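Local structure of imidazoleglycerol-phosphate dehydratase (Staphylococcus aureus subsp. aureus, 2AE8) at residues B[64-69]-B[185-190]; B[176-181]-B[191-196]; B[74-79]-B[103-108]. The protein catalyses the manganese-dependent dehydration of imidazoleglycerol phosphate to imidazoleacetol phosphate, the sixth step of histidine biosynthesis. All coordinates share one frame; numbering follows the deposited sequence. Where two conformers were deposited one is given.

Contact 1: residues B[64-69]-B[185-190]; sequences NHMLTL and NTHHEI. With MG (magnesium ion), chain L; MG (magnesium ion), chain T.
The helix turns carrying M66 and I190 run in broadly the same direction, their axes 37° apart and no closer than 12.3 Å, a gap bridged by M66 reaching I190 and H65 nearing H187. These two helices, 61-74 and 186-205, belong to the helical layer of the beta-alpha-beta sandwich and converge on a metal site. M66, modelled as selenomethionine, bends at chi2 and chi3 and brings SE to 4.0 Å from I190 CG2, the two side chains crossing at about a right angle. M66 also brings CE to 4.4 Å from H187 NE2, so the buried apolar pair lies against a metal ligand.

H187 has CG anti to its backbone N (chi1 -172°), which swings the imidazole out toward the other helix; its NE2 holds a magnesium ion at 2.4 Å. H65 turns an edge to the same ion, which lies in its ring plane, but NE2 is 2.8 Å away, long for a magnesium bond and doubtful, the residue having two modelled conformers, although it is a ligand of the manganese site seen here in another structure of this protein. E191 and H92 of a second subunit also bind this ion.

H188 serves a second magnesium ion with three waters and H91 and E95 of that subunit. N185 caps the start of helix 186-205: its OD1 takes the H188 N-H in the carbonyl plane, on a lone pair, at 3.0 Å.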
loop_
_atom_site.group_PDB
_atom_site.type_symbol
_atom_site.label_atom_id
_atom_site.label_comp_id
_atom_site.label_asym_id
_atom_site.label_seq_id
_atom_site.Cartn_x
_atom_site.Cartn_y
_atom_site.Cartn_z
ATOM N N ASN B 64 -48.940 -7.701 3.094
ATOM C CA ASN B 64 -50.013 -8.604 2.633
ATOM C C ASN B 64 -49.512 -9.680 1.680
ATOM O O ASN B 64 -49.795 -10.868 1.875
ATOM C CB ASN B 64 -51.170 -7.822 1.992
ATOM C CG ASN B 64 -52.008 -7.088 3.019
ATOM O OD1 ASN B 64 -51.794 -7.221 4.220
ATOM N ND2 ASN B 64 -52.962 -6.295 2.551
ATOM N N HIS B 65 -48.752 -9.277 0.663
ATOM C CA HIS B 65 -48.264 -10.225 -0.328
ATOM C C HIS B 65 -47.310 -11.242 0.298
ATOM O O HIS B 65 -47.409 -12.455 0.022
ATOM C CB HIS B 65 -47.594 -9.511 -1.512
ATOM C CG HIS B 65 -47.099 -10.446 -2.580
ATOM N ND1 HIS B 65 -47.870 -11.469 -3.094
ATOM C CD2 HIS B 65 -45.919 -10.500 -3.245
ATOM C CE1 HIS B 65 -47.176 -12.127 -4.008
ATOM N NE2 HIS B 65 -45.989 -11.561 -4.119
HETATM N N MSE B 66 -46.396 -10.754 1.137
HETATM C CA MSE B 66 -45.398 -11.633 1.784
HETATM C C MSE B 66 -46.040 -12.673 2.733
HETATM O O MSE B 66 -45.658 -13.854 2.743
HETATM C CB MSE B 66 -44.348 -10.791 2.523
HETATM C CG MSE B 66 -43.417 -9.974 1.588
HETATM SE SE MSE B 66 -42.488 -11.025 0.180
HETATM C CE MSE B 66 -43.600 -10.593 -1.349
ATOM N N LEU B 67 -46.998 -12.223 3.541
ATOM C CA LEU B 67 -47.714 -13.136 4.449
ATOM C C LEU B 67 -48.612 -14.091 3.675
ATOM O O LEU B 67 -48.833 -15.213 4.101
ATOM C CB LEU B 67 -48.494 -12.362 5.518
ATOM C CG LEU B 67 -47.605 -11.497 6.419
ATOM C CD1 LEU B 67 -48.408 -10.721 7.471
ATOM C CD2 LEU B 67 -46.546 -12.371 7.077
ATOM N N THR B 68 -49.113 -13.663 2.520
ATOM C CA THR B 68 -49.838 -14.593 1.651
ATOM C C THR B 68 -48.885 -15.695 1.186
ATOM O O THR B 68 -49.251 -16.874 1.162
ATOM C CB THR B 68 -50.513 -13.854 0.460
ATOM O OG1 THR B 68 -51.508 -12.962 0.984
ATOM C CG2 THR B 68 -51.163 -14.835 -0.526
ATOM N N LEU B 69 -47.648 -15.317 0.859
ATOM C CA LEU B 69 -46.616 -16.291 0.495
ATOM C C LEU B 69 -46.284 -17.241 1.648
ATOM O O LEU B 69 -46.155 -18.464 1.459
ATOM C CB LEU B 69 -45.343 -15.557 0.020
ATOM C CG LEU B 69 -45.380 -15.072 -1.428
ATOM C CD1 LEU B 69 -44.340 -13.985 -1.631
ATOM C CD2 LEU B 69 -45.149 -16.239 -2.429
ATOM N N ASN B 185 -32.074 -7.908 -7.177
ATOM C CA ASN B 185 -33.391 -7.237 -7.150
ATOM C C ASN B 185 -33.997 -7.403 -5.758
ATOM O O ASN B 185 -34.079 -8.520 -5.255
ATOM C CB ASN B 185 -34.332 -7.788 -8.243
ATOM C CG ASN B 185 -35.704 -7.124 -8.224
ATOM O OD1 ASN B 185 -36.580 -7.509 -7.447
ATOM N ND2 ASN B 185 -35.895 -6.126 -9.076
ATOM N N THR B 186 -34.372 -6.288 -5.134
ATOM C CA THR B 186 -34.790 -6.264 -3.741
ATOM C C THR B 186 -36.112 -7.012 -3.527
ATOM O O THR B 186 -36.276 -7.683 -2.521
ATOM C CB THR B 186 -34.922 -4.819 -3.229
ATOM O OG1 THR B 186 -33.730 -4.099 -3.565
ATOM C CG2 THR B 186 -35.102 -4.781 -1.717
ATOM N N HIS B 187 -37.048 -6.883 -4.470
ATOM C CA HIS B 187 -38.313 -7.615 -4.386
ATOM C C HIS B 187 -38.023 -9.127 -4.374
ATOM O O HIS B 187 -38.547 -9.859 -3.536
ATOM C CB HIS B 187 -39.244 -7.227 -5.551
ATOM C CG HIS B 187 -40.625 -7.788 -5.432
ATOM N ND1 HIS B 187 -41.734 -6.996 -5.203
ATOM C CD2 HIS B 187 -41.076 -9.065 -5.481
ATOM C CE1 HIS B 187 -42.812 -7.761 -5.134
ATOM N NE2 HIS B 187 -42.441 -9.018 -5.305
ATOM N N HIS B 188 -37.149 -9.569 -5.276
ATOM C CA HIS B 188 -36.736 -10.958 -5.365
ATOM C C HIS B 188 -36.033 -11.414 -4.092
ATOM O O HIS B 188 -36.211 -12.554 -3.642
ATOM C CB HIS B 188 -35.777 -11.157 -6.544
ATOM C CG HIS B 188 -36.433 -11.036 -7.880
ATOM N ND1 HIS B 188 -35.721 -11.070 -9.055
ATOM C CD2 HIS B 188 -37.734 -10.866 -8.230
ATOM C CE1 HIS B 188 -36.555 -10.943 -10.075
ATOM N NE2 HIS B 188 -37.782 -10.816 -9.600
ATOM N N GLU B 189 -35.211 -10.524 -3.528
ATOM C CA GLU B 189 -34.433 -10.845 -2.342
ATOM C C GLU B 189 -35.361 -11.145 -1.169
ATOM O O GLU B 189 -35.225 -12.153 -0.495
ATOM C CB GLU B 189 -33.512 -9.667 -1.992
ATOM C CG GLU B 189 -32.237 -9.562 -2.851
ATOM C CD GLU B 189 -31.556 -8.191 -2.743
ATOM O OE1 GLU B 189 -32.003 -7.321 -1.952
ATOM O OE2 GLU B 189 -30.601 -7.964 -3.505
ATOM N N ILE B 190 -36.279 -10.231 -0.907
ATOM C CA ILE B 190 -37.235 -10.403 0.165
ATOM C C ILE B 190 -38.147 -11.615 -0.083
ATOM O O ILE B 190 -38.413 -12.400 0.825
ATOM C CB ILE B 190 -38.068 -9.124 0.328
ATOM C CG1 ILE B 190 -37.127 -7.957 0.696
ATOM C CG2 ILE B 190 -39.123 -9.325 1.414
ATOM C CD1 ILE B 190 -37.753 -6.570 0.524
HETATM MG MG MG L . -43.649 -11.057 -5.536
HETATM MG MG MG T . -39.637 -10.799 -10.742
HETATM O O HOH W 1 -41.152 -11.577 -8.915
HETATM O O HOH W 2 -38.554 -9.954 -12.494
HETATM O O HOH W 3 -39.123 -12.492 -11.914
#

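Contact 2: residues B[176-181]-B[191-196]; sequences THIDLI and EAIFKA. With MG (magnesium ion), chain L.
I193 gives up more surface here than any other residue of the two segments, and it does so to I178 and L180 of the strand leading to its own helix. Strand 175-182 lies inside a four-stranded mixed sheet, and helix 186-205, which follows it after a short turn, folds back across that sheet's inner face in the beta-alpha-beta sandwich. I178 and I193 meet at about a right angle, methyl against methyl: CG2 of I178 lies 3.9 Å from CG2 of I193 and 4.1 Å from its CG1, while I178 CD1 is 4.1 Å from I193 CG2. CG2 of each isoleucine stands anti to its own backbone N, which helps bring the two methyls together between strand and helix. L180 approaches more loosely, its CG 4.5 Å from I193 CD1.

Two residues earlier, on a flank of the helix turned from the strand, E191 extends to a magnesium ion, with OE1 at 2.1 Å. On the strand's other face, D179 makes salt bridges to R131 of its own chain and to R182 of a third subunit. No hydrogen bond joins strand to helix across this contact, so hydrocarbon contact alone seats the metal-binding helix on its sheet here.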
loop_
_atom_site.group_PDB
_atom_site.type_symbol
_atom_site.label_atom_id
_atom_site.label_comp_id
_atom_site.label_asym_id
_atom_site.label_seq_id
_atom_site.Cartn_x
_atom_site.Cartn_y
_atom_site.Cartn_z
ATOM N N THR B 176 -32.929 -19.618 14.005
ATOM C CA THR B 176 -33.069 -19.449 12.546
ATOM C C THR B 176 -31.859 -18.720 11.955
ATOM O O THR B 176 -31.435 -17.709 12.501
ATOM C CB THR B 176 -34.380 -18.693 12.204
ATOM O OG1 THR B 176 -35.501 -19.478 12.641
ATOM C CG2 THR B 176 -34.513 -18.430 10.695
ATOM N N HIS B 177 -31.304 -19.262 10.867
ATOM C CA HIS B 177 -30.266 -18.572 10.095
ATOM C C HIS B 177 -30.822 -18.238 8.718
ATOM O O HIS B 177 -31.221 -19.132 7.969
ATOM C CB HIS B 177 -29.000 -19.438 9.970
ATOM C CG HIS B 177 -28.176 -19.489 11.233
ATOM N ND1 HIS B 177 -26.856 -19.098 11.274
ATOM C CD2 HIS B 177 -28.494 -19.863 12.496
ATOM C CE1 HIS B 177 -26.395 -19.221 12.507
ATOM N NE2 HIS B 177 -27.367 -19.696 13.266
ATOM N N ILE B 178 -30.835 -16.945 8.396
ATOM C CA ILE B 178 -31.248 -16.468 7.081
ATOM C C ILE B 178 -30.017 -15.929 6.344
ATOM O O ILE B 178 -29.302 -15.063 6.866
ATOM C CB ILE B 178 -32.327 -15.363 7.207
ATOM C CG1 ILE B 178 -33.632 -15.960 7.788
ATOM C CG2 ILE B 178 -32.544 -14.667 5.858
ATOM C CD1 ILE B 178 -34.726 -14.954 8.058
ATOM N N ASP B 179 -29.784 -16.443 5.139
ATOM C CA ASP B 179 -28.608 -16.070 4.348
ATOM C C ASP B 179 -29.024 -15.750 2.914
ATOM O O ASP B 179 -29.619 -16.591 2.233
ATOM C CB ASP B 179 -27.589 -17.224 4.308
ATOM C CG ASP B 179 -26.724 -17.305 5.566
ATOM O OD1 ASP B 179 -25.856 -16.419 5.733
ATOM O OD2 ASP B 179 -26.870 -18.267 6.377
ATOM N N LEU B 180 -28.703 -14.545 2.460
ATOM C CA LEU B 180 -28.854 -14.198 1.068
ATOM C C LEU B 180 -27.549 -14.578 0.414
ATOM O O LEU B 180 -26.542 -13.892 0.605
ATOM C CB LEU B 180 -29.047 -12.689 0.922
ATOM C CG LEU B 180 -30.200 -12.103 0.113
ATOM C CD1 LEU B 180 -29.832 -10.670 -0.336
ATOM C CD2 LEU B 180 -30.665 -12.966 -1.045
ATOM N N ILE B 181 -27.541 -15.662 -0.352
ATOM C CA ILE B 181 -26.295 -16.139 -0.964
ATOM C C ILE B 181 -25.867 -15.214 -2.103
ATOM O O ILE B 181 -24.689 -14.913 -2.250
ATOM C CB ILE B 181 -26.399 -17.607 -1.421
ATOM C CG1 ILE B 181 -26.583 -18.496 -0.176
ATOM C CG2 ILE B 181 -25.155 -18.006 -2.236
ATOM C CD1 ILE B 181 -27.293 -19.745 -0.467
ATOM N N GLU B 191 -38.622 -11.755 -1.312
ATOM C CA GLU B 191 -39.497 -12.874 -1.655
ATOM C C GLU B 191 -38.816 -14.225 -1.470
ATOM O O GLU B 191 -39.399 -15.131 -0.874
ATOM C CB GLU B 191 -40.068 -12.714 -3.067
ATOM C CG GLU B 191 -40.984 -13.843 -3.478
ATOM C CD GLU B 191 -41.992 -13.436 -4.542
ATOM O OE1 GLU B 191 -42.008 -12.260 -4.970
ATOM O OE2 GLU B 191 -42.777 -14.306 -4.954
ATOM N N ALA B 192 -37.592 -14.382 -1.975
ATOM C CA ALA B 192 -36.833 -15.621 -1.747
ATOM C C ALA B 192 -36.691 -15.934 -0.254
ATOM O O ALA B 192 -36.837 -17.088 0.168
ATOM C CB ALA B 192 -35.438 -15.554 -2.428
ATOM N N ILE B 193 -36.408 -14.909 0.552
ATOM C CA ILE B 193 -36.277 -15.090 2.009
ATOM C C ILE B 193 -37.611 -15.548 2.659
ATOM O O ILE B 193 -37.630 -16.485 3.459
ATOM C CB ILE B 193 -35.777 -13.804 2.697
ATOM C CG1 ILE B 193 -34.303 -13.512 2.319
ATOM C CG2 ILE B 193 -35.951 -13.888 4.241
ATOM C CD1 ILE B 193 -33.868 -12.107 2.712
ATOM N N PHE B 194 -38.712 -14.881 2.320
ATOM C CA PHE B 194 -40.031 -15.306 2.813
ATOM C C PHE B 194 -40.397 -16.712 2.361
ATOM O O PHE B 194 -40.874 -17.507 3.169
ATOM C CB PHE B 194 -41.133 -14.320 2.419
ATOM C CG PHE B 194 -41.357 -13.238 3.419
ATOM C CD1 PHE B 194 -42.235 -13.436 4.489
ATOM C CD2 PHE B 194 -40.694 -12.015 3.302
ATOM C CE1 PHE B 194 -42.457 -12.433 5.432
ATOM C CE2 PHE B 194 -40.903 -10.979 4.249
ATOM C CZ PHE B 194 -41.794 -11.191 5.324
ATOM N N LYS B 195 -40.158 -17.036 1.095
ATOM C CA LYS B 195 -40.424 -18.380 0.595
ATOM C C LYS B 195 -39.597 -19.445 1.324
ATOM O O LYS B 195 -40.127 -20.465 1.770
ATOM C CB LYS B 195 -40.217 -18.486 -0.925
ATOM C CG LYS B 195 -41.288 -17.754 -1.797
ATOM C CD LYS B 195 -41.085 -17.978 -3.325
ATOM C CE LYS B 195 -41.076 -19.481 -3.716
ATOM N NZ LYS B 195 -41.150 -19.681 -5.213
ATOM N N ALA B 196 -38.296 -19.209 1.449
ATOM C CA ALA B 196 -37.407 -20.162 2.092
ATOM C C ALA B 196 -37.721 -20.340 3.574
ATOM O O ALA B 196 -37.723 -21.458 4.053
ATOM C CB ALA B 196 -35.941 -19.753 1.899
HETATM MG MG MG L . -43.649 -11.057 -5.536
#

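Contact 3: residues B[74-79]-B[103-108]; sequences SGLSLN and QLLLEM
L76, in the connection just before strand 77-82, meets L105 and M108 at the edge of the layer where helix 90-111 packs on the sheet of the beta-alpha-beta sandwich that contains strands 43-48 and 77-82. From L76 the CB already points toward helix 90-111. CG stands anti to the carbonyl carbon (chi1 -50°), and the branch beyond it splits the work between two neighbours. CD1 goes to L105, lying 3.9 Å from its CD2. CD2 goes to M108, a modelled selenomethionine, and meets SE at 3.8 Å and CE at 4.1 Å. Each methyl of the leucine thus has its own partner, three residues apart on the helix.

M108 gets there by extending through chi1 and chi2 and then bending at chi3, which lays its terminal SE and methyl beside L76. I47 of strand 43-48 touches both L76 and M108, F70 of helix 61-74 also touches L76, and this core has no other subunit against the two segments.

Where helix 61-74 ends, G75 leaves helical geometry with a positive phi of 79°. The bend contains an ST turn, in which S74 OG accepts the L76 N-H at 3.1 Å with an N-H...O angle of 158°.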
loop_
_atom_site.group_PDB
_atom_site.type_symbol
_atom_site.label_atom_id
_atom_site.label_comp_id
_atom_site.label_asym_id
_atom_site.label_seq_id
_atom_site.Cartn_x
_atom_site.Cartn_y
_atom_site.Cartn_z
ATOM N N SER B 74 -45.750 -22.374 4.017
ATOM C CA SER B 74 -45.692 -23.035 5.327
ATOM C C SER B 74 -46.794 -24.092 5.523
ATOM O O SER B 74 -46.672 -24.957 6.389
ATOM C CB SER B 74 -45.792 -22.023 6.472
ATOM O OG SER B 74 -47.073 -21.407 6.513
ATOM N N GLY B 75 -47.867 -23.983 4.745
ATOM C CA GLY B 75 -49.071 -24.797 4.950
ATOM C C GLY B 75 -49.975 -24.298 6.071
ATOM O O GLY B 75 -50.985 -24.938 6.394
ATOM N N LEU B 76 -49.624 -23.167 6.679
ATOM C CA LEU B 76 -50.416 -22.616 7.781
ATOM C C LEU B 76 -51.381 -21.546 7.303
ATOM O O LEU B 76 -51.033 -20.726 6.453
ATOM C CB LEU B 76 -49.515 -22.046 8.880
ATOM C CG LEU B 76 -48.377 -22.944 9.381
ATOM C CD1 LEU B 76 -47.415 -22.147 10.234
ATOM C CD2 LEU B 76 -48.924 -24.141 10.151
ATOM N N SER B 77 -52.586 -21.540 7.868
ATOM C CA SER B 77 -53.591 -20.552 7.511
ATOM C C SER B 77 -53.499 -19.361 8.441
ATOM O O SER B 77 -53.507 -19.509 9.666
ATOM C CB SER B 77 -54.998 -21.165 7.573
ATOM O OG SER B 77 -54.987 -22.433 6.931
ATOM N N LEU B 78 -53.408 -18.183 7.851
ATOM C CA LEU B 78 -53.363 -16.954 8.611
ATOM C C LEU B 78 -54.597 -16.123 8.359
ATOM O O LEU B 78 -55.013 -15.937 7.213
ATOM C CB LEU B 78 -52.141 -16.115 8.211
ATOM C CG LEU B 78 -50.908 -16.071 9.090
ATOM C CD1 LEU B 78 -49.856 -15.190 8.410
ATOM C CD2 LEU B 78 -51.242 -15.528 10.473
ATOM N N ASN B 79 -55.173 -15.609 9.431
ATOM C CA ASN B 79 -56.191 -14.595 9.306
ATOM C C ASN B 79 -55.815 -13.396 10.138
ATOM O O ASN B 79 -55.682 -13.484 11.355
ATOM C CB ASN B 79 -57.574 -15.142 9.659
ATOM C CG ASN B 79 -58.055 -16.147 8.639
ATOM O OD1 ASN B 79 -58.690 -15.783 7.659
ATOM N ND2 ASN B 79 -57.686 -17.407 8.823
ATOM N N GLN B 103 -45.677 -15.643 18.797
ATOM C CA GLN B 103 -46.330 -16.117 20.022
ATOM C C GLN B 103 -47.332 -17.244 19.728
ATOM O O GLN B 103 -47.385 -18.245 20.452
ATOM C CB GLN B 103 -47.039 -14.956 20.738
ATOM C CG GLN B 103 -46.086 -14.034 21.508
ATOM C CD GLN B 103 -46.752 -12.761 22.012
ATOM O OE1 GLN B 103 -47.840 -12.383 21.570
ATOM N NE2 GLN B 103 -46.083 -12.081 22.912
ATOM N N LEU B 104 -48.107 -17.091 18.659
ATOM C CA LEU B 104 -49.061 -18.133 18.261
ATOM C C LEU B 104 -48.339 -19.379 17.783
ATOM O O LEU B 104 -48.757 -20.511 18.080
ATOM C CB LEU B 104 -50.032 -17.608 17.201
ATOM C CG LEU B 104 -50.940 -16.480 17.696
ATOM C CD1 LEU B 104 -51.746 -15.933 16.518
ATOM C CD2 LEU B 104 -51.861 -16.928 18.871
ATOM N N LEU B 105 -47.219 -19.185 17.079
ATOM C CA LEU B 105 -46.410 -20.325 16.656
ATOM C C LEU B 105 -45.917 -21.114 17.856
ATOM O O LEU B 105 -45.921 -22.350 17.836
ATOM C CB LEU B 105 -45.231 -19.901 15.762
ATOM C CG LEU B 105 -45.553 -19.604 14.293
ATOM C CD1 LEU B 105 -44.285 -19.099 13.525
ATOM C CD2 LEU B 105 -46.133 -20.835 13.626
ATOM N N LEU B 106 -45.496 -20.404 18.898
ATOM C CA LEU B 106 -45.004 -21.074 20.102
ATOM C C LEU B 106 -46.134 -21.918 20.711
ATOM O O LEU B 106 -45.928 -23.081 21.048
ATOM C CB LEU B 106 -44.447 -20.077 21.119
ATOM C CG LEU B 106 -43.894 -20.691 22.417
ATOM C CD1 LEU B 106 -42.847 -21.801 22.161
ATOM C CD2 LEU B 106 -43.335 -19.628 23.337
ATOM N N GLU B 107 -47.331 -21.343 20.799
ATOM C CA GLU B 107 -48.497 -22.102 21.281
ATOM C C GLU B 107 -48.719 -23.359 20.468
ATOM O O GLU B 107 -48.851 -24.443 21.032
ATOM C CB GLU B 107 -49.752 -21.224 21.316
ATOM C CG GLU B 107 -49.681 -20.172 22.414
ATOM C CD GLU B 107 -49.037 -20.711 23.694
ATOM O OE1 GLU B 107 -49.511 -21.754 24.214
ATOM O OE2 GLU B 107 -48.052 -20.096 24.179
HETATM N N MSE B 108 -48.671 -23.226 19.144
HETATM C CA MSE B 108 -48.769 -24.368 18.234
HETATM C C MSE B 108 -47.681 -25.423 18.444
HETATM O O MSE B 108 -47.948 -26.647 18.404
HETATM C CB MSE B 108 -48.742 -23.886 16.785
HETATM C CG MSE B 108 -48.795 -25.010 15.783
HETATM SE SE MSE B 108 -48.685 -24.382 13.965
HETATM C CE MSE B 108 -50.196 -23.120 13.965
#

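Contacts 1 and 2 are neighbours, their centres 11 Å apart, because both use helix 186-205: residues 185-190 meet helix 61-74 and the metals, and residues 191-196 add the ligand E191 while I193 packs on strand 175-182. They touch directly, M66 SE lying 3.7 Å from F194 CD2. The centre of contact 3 is about 19 Å from the centre of each of the others, across the chain's centre, where helix 90-111 covers the other four-stranded sheet. Along the chain 64-69 comes first, then contact 3, then 176-181, 185-190 and 191-196, so contacts 1 and 2 interleave and contact 1 spans contact 3. Together they run from one sheet through the helical layer to the other, metal ligands at one end.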